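Local structure of putative glyoxalase superfamily protein (Ralstonia eutropha, 3IUZ) at residues A[48-53]-A[197-201]; A[159-163]-A[215-219]. The protein is probably an iron(II)-dependent dioxygenase of the 2-oxoadipate dioxygenase/decarboxylase family, which converts 2-oxoadipate to 2-hydroxyglutarate. All blocks are in the same frame, centred on the assembly; numbering follows the deposited sequence. Where two conformers were deposited one is given.

Contact 1 of 2, residues A[48-53]-A[197-201]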
loop_
_atom_site.group_PDB
_atom_site.type_symbol
_atom_site.label_atom_id
_atom_site.label_comp_id
_atom_site.label_asym_id
_atom_site.label_seq_id
_atom_site.Cartn_x
_atom_site.Cartn_y
_atom_site.Cartn_z
ATOM N N ALA A 48 8.451 9.773 -3.761
ATOM C CA ALA A 48 7.667 10.736 -2.941
ATOM C C ALA A 48 6.264 10.245 -2.731
ATOM O O ALA A 48 5.790 10.286 -1.564
ATOM C CB ALA A 48 7.666 12.117 -3.480
ATOM N N LEU A 49 5.609 9.739 -3.781
ATOM C CA LEU A 49 4.252 9.162 -3.596
ATOM C C LEU A 49 4.280 8.085 -2.488
ATOM O O LEU A 49 3.413 8.079 -1.599
ATOM C CB LEU A 49 3.678 8.565 -4.865
ATOM C CG LEU A 49 2.402 7.740 -4.772
ATOM C CD1 LEU A 49 1.223 8.634 -4.313
ATOM C CD2 LEU A 49 2.086 6.992 -6.081
ATOM N N ASN A 50 5.262 7.182 -2.575
ATOM C CA ASN A 50 5.373 6.095 -1.635
ATOM C C ASN A 50 5.498 6.586 -0.209
ATOM O O ASN A 50 4.924 5.995 0.678
ATOM C CB ASN A 50 6.564 5.188 -1.942
ATOM C CG ASN A 50 6.309 4.295 -3.138
ATOM O OD1 ASN A 50 5.191 4.285 -3.647
ATOM N ND2 ASN A 50 7.374 3.605 -3.650
HETATM N N MSE A 51 6.275 7.645 -0.022
HETATM C CA MSE A 51 6.487 8.187 1.269
HETATM C C MSE A 51 5.190 8.828 1.823
HETATM O O MSE A 51 4.952 8.781 3.033
HETATM C CB MSE A 51 7.666 9.180 1.218
HETATM C CG MSE A 51 9.077 8.478 0.978
HETATM SE SE MSE A 51 10.436 9.744 0.727
HETATM C CE MSE A 51 10.921 10.127 2.567
ATOM N N VAL A 52 4.400 9.471 0.946
ATOM C CA VAL A 52 3.155 10.085 1.347
ATOM C C VAL A 52 2.215 8.982 1.771
ATOM O O VAL A 52 1.551 9.097 2.827
ATOM C CB VAL A 52 2.568 10.983 0.245
ATOM C CG1 VAL A 52 1.158 11.453 0.633
ATOM C CG2 VAL A 52 3.543 12.145 -0.036
ATOM N N LEU A 53 2.233 7.867 1.025
ATOM C CA LEU A 53 1.345 6.756 1.308
ATOM C C LEU A 53 1.743 6.057 2.631
ATOM O O LEU A 53 0.897 5.665 3.423
ATOM C CB LEU A 53 1.298 5.756 0.123
ATOM C CG LEU A 53 0.575 6.258 -1.143
ATOM C CD1 LEU A 53 0.734 5.230 -2.302
ATOM C CD2 LEU A 53 -0.915 6.569 -0.838
ATOM N N ILE A 197 0.895 13.600 -7.310
ATOM C CA ILE A 197 0.911 12.810 -6.069
ATOM C C ILE A 197 -0.392 13.044 -5.284
ATOM O O ILE A 197 -1.028 12.101 -4.811
ATOM C CB ILE A 197 2.152 13.126 -5.215
ATOM C CG1 ILE A 197 3.394 12.605 -5.903
ATOM C CG2 ILE A 197 1.998 12.594 -3.766
ATOM C CD1 ILE A 197 4.718 13.261 -5.342
ATOM N N GLY A 198 -0.786 14.295 -5.163
ATOM C CA GLY A 198 -2.024 14.650 -4.455
ATOM C C GLY A 198 -3.253 13.953 -5.034
ATOM O O GLY A 198 -4.180 13.623 -4.313
ATOM N N LEU A 199 -3.247 13.746 -6.349
ATOM C CA LEU A 199 -4.394 13.178 -7.044
ATOM C C LEU A 199 -4.339 11.692 -6.976
ATOM O O LEU A 199 -5.390 11.042 -7.043
ATOM C CB LEU A 199 -4.430 13.596 -8.508
ATOM C CG LEU A 199 -4.732 15.081 -8.767
ATOM C CD1 LEU A 199 -4.438 15.413 -10.267
ATOM C CD2 LEU A 199 -6.190 15.355 -8.366
ATOM N N LEU A 200 -3.145 11.136 -6.823
ATOM C CA LEU A 200 -3.033 9.684 -6.760
ATOM C C LEU A 200 -3.316 9.133 -5.373
ATOM O O LEU A 200 -3.808 8.001 -5.251
ATOM C CB LEU A 200 -1.653 9.197 -7.212
ATOM C CG LEU A 200 -1.327 9.437 -8.696
ATOM C CD1 LEU A 200 0.087 8.895 -9.018
ATOM C CD2 LEU A 200 -2.394 8.768 -9.634
ATOM N N VAL A 201 -2.981 9.896 -4.339
ATOM C CA VAL A 201 -3.114 9.381 -2.981
ATOM C C VAL A 201 -4.553 8.885 -2.671
ATOM O O VAL A 201 -4.702 7.786 -2.082
ATOM C CB VAL A 201 -2.571 10.376 -1.946
ATOM C CG1 VAL A 201 -3.115 10.059 -0.522
ATOM C CG2 VAL A 201 -1.010 10.409 -2.006
#

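Contact 2 of 2, residues A[159-163]-A[215-219]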
loop_
_atom_site.group_PDB
_atom_site.type_symbol
_atom_site.label_atom_id
_atom_site.label_comp_id
_atom_site.label_asym_id
_atom_site.label_seq_id
_atom_site.Cartn_x
_atom_site.Cartn_y
_atom_site.Cartn_z
ATOM N N ALA A 159 -23.302 -10.795 -2.291
ATOM C CA ALA A 159 -22.810 -9.840 -1.307
ATOM C C ALA A 159 -21.641 -9.026 -1.888
ATOM O O ALA A 159 -21.622 -7.806 -1.750
ATOM C CB ALA A 159 -22.389 -10.536 -0.047
ATOM N N VAL A 160 -20.707 -9.711 -2.552
ATOM C CA VAL A 160 -19.598 -9.006 -3.178
ATOM C C VAL A 160 -20.107 -7.883 -4.092
ATOM O O VAL A 160 -19.716 -6.728 -3.936
ATOM C CB VAL A 160 -18.624 -9.954 -3.904
ATOM C CG1 VAL A 160 -17.565 -9.140 -4.728
ATOM C CG2 VAL A 160 -17.960 -10.861 -2.897
ATOM N N GLY A 161 -21.025 -8.204 -4.995
ATOM C CA GLY A 161 -21.499 -7.231 -5.943
ATOM C C GLY A 161 -22.239 -6.075 -5.301
ATOM O O GLY A 161 -22.103 -4.932 -5.717
ATOM N N ARG A 162 -23.018 -6.346 -4.256
ATOM C CA ARG A 162 -23.646 -5.233 -3.558
ATOM C C ARG A 162 -22.603 -4.307 -2.927
ATOM O O ARG A 162 -22.813 -3.110 -2.890
ATOM C CB ARG A 162 -24.661 -5.690 -2.500
ATOM C CG ARG A 162 -26.018 -6.030 -3.069
ATOM C CD ARG A 162 -27.039 -6.107 -1.944
ATOM N NE ARG A 162 -26.688 -7.242 -1.115
ATOM C CZ ARG A 162 -26.989 -8.498 -1.411
ATOM N NH1 ARG A 162 -27.694 -8.788 -2.501
ATOM N NH2 ARG A 162 -26.612 -9.461 -0.605
ATOM N N VAL A 163 -21.489 -4.851 -2.462
ATOM C CA VAL A 163 -20.483 -4.049 -1.790
ATOM C C VAL A 163 -19.677 -3.254 -2.820
ATOM O O VAL A 163 -19.524 -2.043 -2.662
ATOM C CB VAL A 163 -19.572 -4.893 -0.856
ATOM C CG1 VAL A 163 -18.341 -4.107 -0.454
ATOM C CG2 VAL A 163 -20.356 -5.376 0.407
ATOM N N ASP A 215 -24.083 -7.858 4.692
ATOM C CA ASP A 215 -23.234 -8.331 3.602
ATOM C C ASP A 215 -21.812 -8.562 4.097
ATOM O O ASP A 215 -21.177 -9.565 3.734
ATOM C CB ASP A 215 -23.239 -7.332 2.420
ATOM C CG ASP A 215 -24.550 -7.313 1.707
ATOM O OD1 ASP A 215 -25.308 -8.312 1.840
ATOM O OD2 ASP A 215 -24.821 -6.312 1.032
ATOM N N TYR A 216 -21.348 -7.658 4.965
ATOM C CA TYR A 216 -20.037 -7.799 5.609
ATOM C C TYR A 216 -19.948 -9.146 6.295
ATOM O O TYR A 216 -18.971 -9.912 6.110
ATOM C CB TYR A 216 -19.752 -6.657 6.615
ATOM C CG TYR A 216 -18.548 -6.939 7.492
ATOM C CD1 TYR A 216 -17.254 -6.803 6.984
ATOM C CD2 TYR A 216 -18.693 -7.379 8.820
ATOM C CE1 TYR A 216 -16.141 -7.074 7.767
ATOM C CE2 TYR A 216 -17.550 -7.670 9.632
ATOM C CZ TYR A 216 -16.294 -7.512 9.130
ATOM O OH TYR A 216 -15.157 -7.814 9.890
ATOM N N GLU A 217 -21.010 -9.484 7.017
ATOM C CA GLU A 217 -21.054 -10.738 7.767
ATOM C C GLU A 217 -21.132 -11.943 6.839
ATOM O O GLU A 217 -20.442 -12.927 7.052
ATOM C CB GLU A 217 -22.187 -10.705 8.807
ATOM C CG GLU A 217 -21.904 -9.645 9.882
ATOM C CD GLU A 217 -23.093 -9.261 10.752
ATOM O OE1 GLU A 217 -24.255 -9.583 10.419
ATOM O OE2 GLU A 217 -22.835 -8.614 11.788
ATOM N N THR A 218 -21.932 -11.858 5.781
ATOM C CA THR A 218 -21.953 -12.936 4.767
ATOM C C THR A 218 -20.564 -13.206 4.213
ATOM O O THR A 218 -20.135 -14.380 4.097
ATOM C CB THR A 218 -22.892 -12.605 3.615
ATOM O OG1 THR A 218 -24.239 -12.564 4.112
ATOM C CG2 THR A 218 -22.773 -13.638 2.476
ATOM N N LEU A 219 -19.839 -12.134 3.893
ATOM C CA LEU A 219 -18.473 -12.297 3.388
ATOM C C LEU A 219 -17.592 -12.920 4.454
ATOM O O LEU A 219 -16.789 -13.838 4.185
ATOM C CB LEU A 219 -17.896 -10.955 2.907
ATOM C CG LEU A 219 -18.665 -10.198 1.767
ATOM C CD1 LEU A 219 -18.087 -8.792 1.557
ATOM C CD2 LEU A 219 -18.701 -10.968 0.469
#

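Contact 1 of 2, residues A[48-53]-A[197-201]
An apolar helix-helix interface in the helical part of this glyoxalase-clan protein joins Leu49, Val52 and their neighbours on helix 42-60 to Ile197 and Leu200 of helix 190-200 and to Val201, which follows in the chain. No hydrogen bond crosses it; the contact is made mainly by methyl groups. The backbones come nearest at Leu49 and Ile197, whose CA atoms are 5.5 Å apart. Ile197 faces helix 42-60 and divides its branches: CD1 reaches the methyl of Ala48, at 3.7 Å from CB, while CG2 touches both Leu49 CD1 and Val52 CG2. Leu49 holds CG anti to its own backbone N (chi1 170°), which carries both methyls over to the other segment. There CD1 lies against Val201 CG2 at 3.7 Å, and CD2 meets Leu200 CD1 at 4.0 Å, the two leucines crossing at about a right angle. Outside the pair, Leu10 of helix 4-14 touches Val52, while helix 101-110 contributes Leu110 against Leu49 and Ile106 against Leu200, so further helices share the hydrophobic core. One turn after Leu49, Leu53 slides past Val201 in the opposite direction. Val201 CG2 thus becomes a shared contact point, touched by Leu49 CD1, by Leu53 CD2 at 4.0 Å and by Val52 CG1 at 3.6 Å.

Contact 2 of 2, residues A[159-163]-A[215-219]
Arg162 and Asp215 form a side-on salt bridge between helices 154-164 and 213-222, with one guanidinium nitrogen to each carboxylate oxygen. NE of Arg162 donates to OD2 of Asp215 at 3.0 Å, nearly straight at 161° and on the syn side, tilted out of the carboxylate plane. Arg162 NH2 reaches Asp215 OD1, also at 3.0 Å, from above that plane, and a longer NE bond to OD1 is weak. Both oxygens lie close to the guanidinium plane, but the two flat groups are turned 36° apart. The arginine chain, bent at chi3, brings NE and NH2 round to the acid. Both carboxylate oxygens of the buried aspartate are therefore satisfied by one exposed arginine, a pairing likely to stabilise the carboxylate in its charged form. The hydroxyl of Thr218 is bonded to the carbonyl O of Ala214 on its own helix, while its CG2 turns to Ala159 CB. Alongside the ion pair, Leu219 CD2 packs on Ala159 CB at 3.7 Å and tightly on Val160 CG2 at 3.4 Å, and Val163 CG2 rests on Asp215 CB. With segment axes 9.5 Å apart and 137° between their directions, this is a steeply crossed helix pair running in broadly opposing directions, its apolar seam bordered by an interhelical salt bridge.

How the contacts relate
Both contacts are mostly buried and join helix to helix, yet they share no helix and lie in different regions of the fold: their centres are about 30 Å apart and their nearest atoms about 18 Å. The centre of contact 1 lies about 11 Å, and that of contact 2 about 23 Å, from the centre of the chain. Their chemistry differs accordingly. The inner contact is wholly aliphatic, whereas the outer one adds an ion pair with an exposed arginine to its small apolar seam. Buried area is similar, 317 and 299 Å². Along the chain their segments alternate, and helices 190-200 and 213-222 are consecutive, so the chain goes from a helix of contact 1 to the next helix, in contact 2, through an intervening connection.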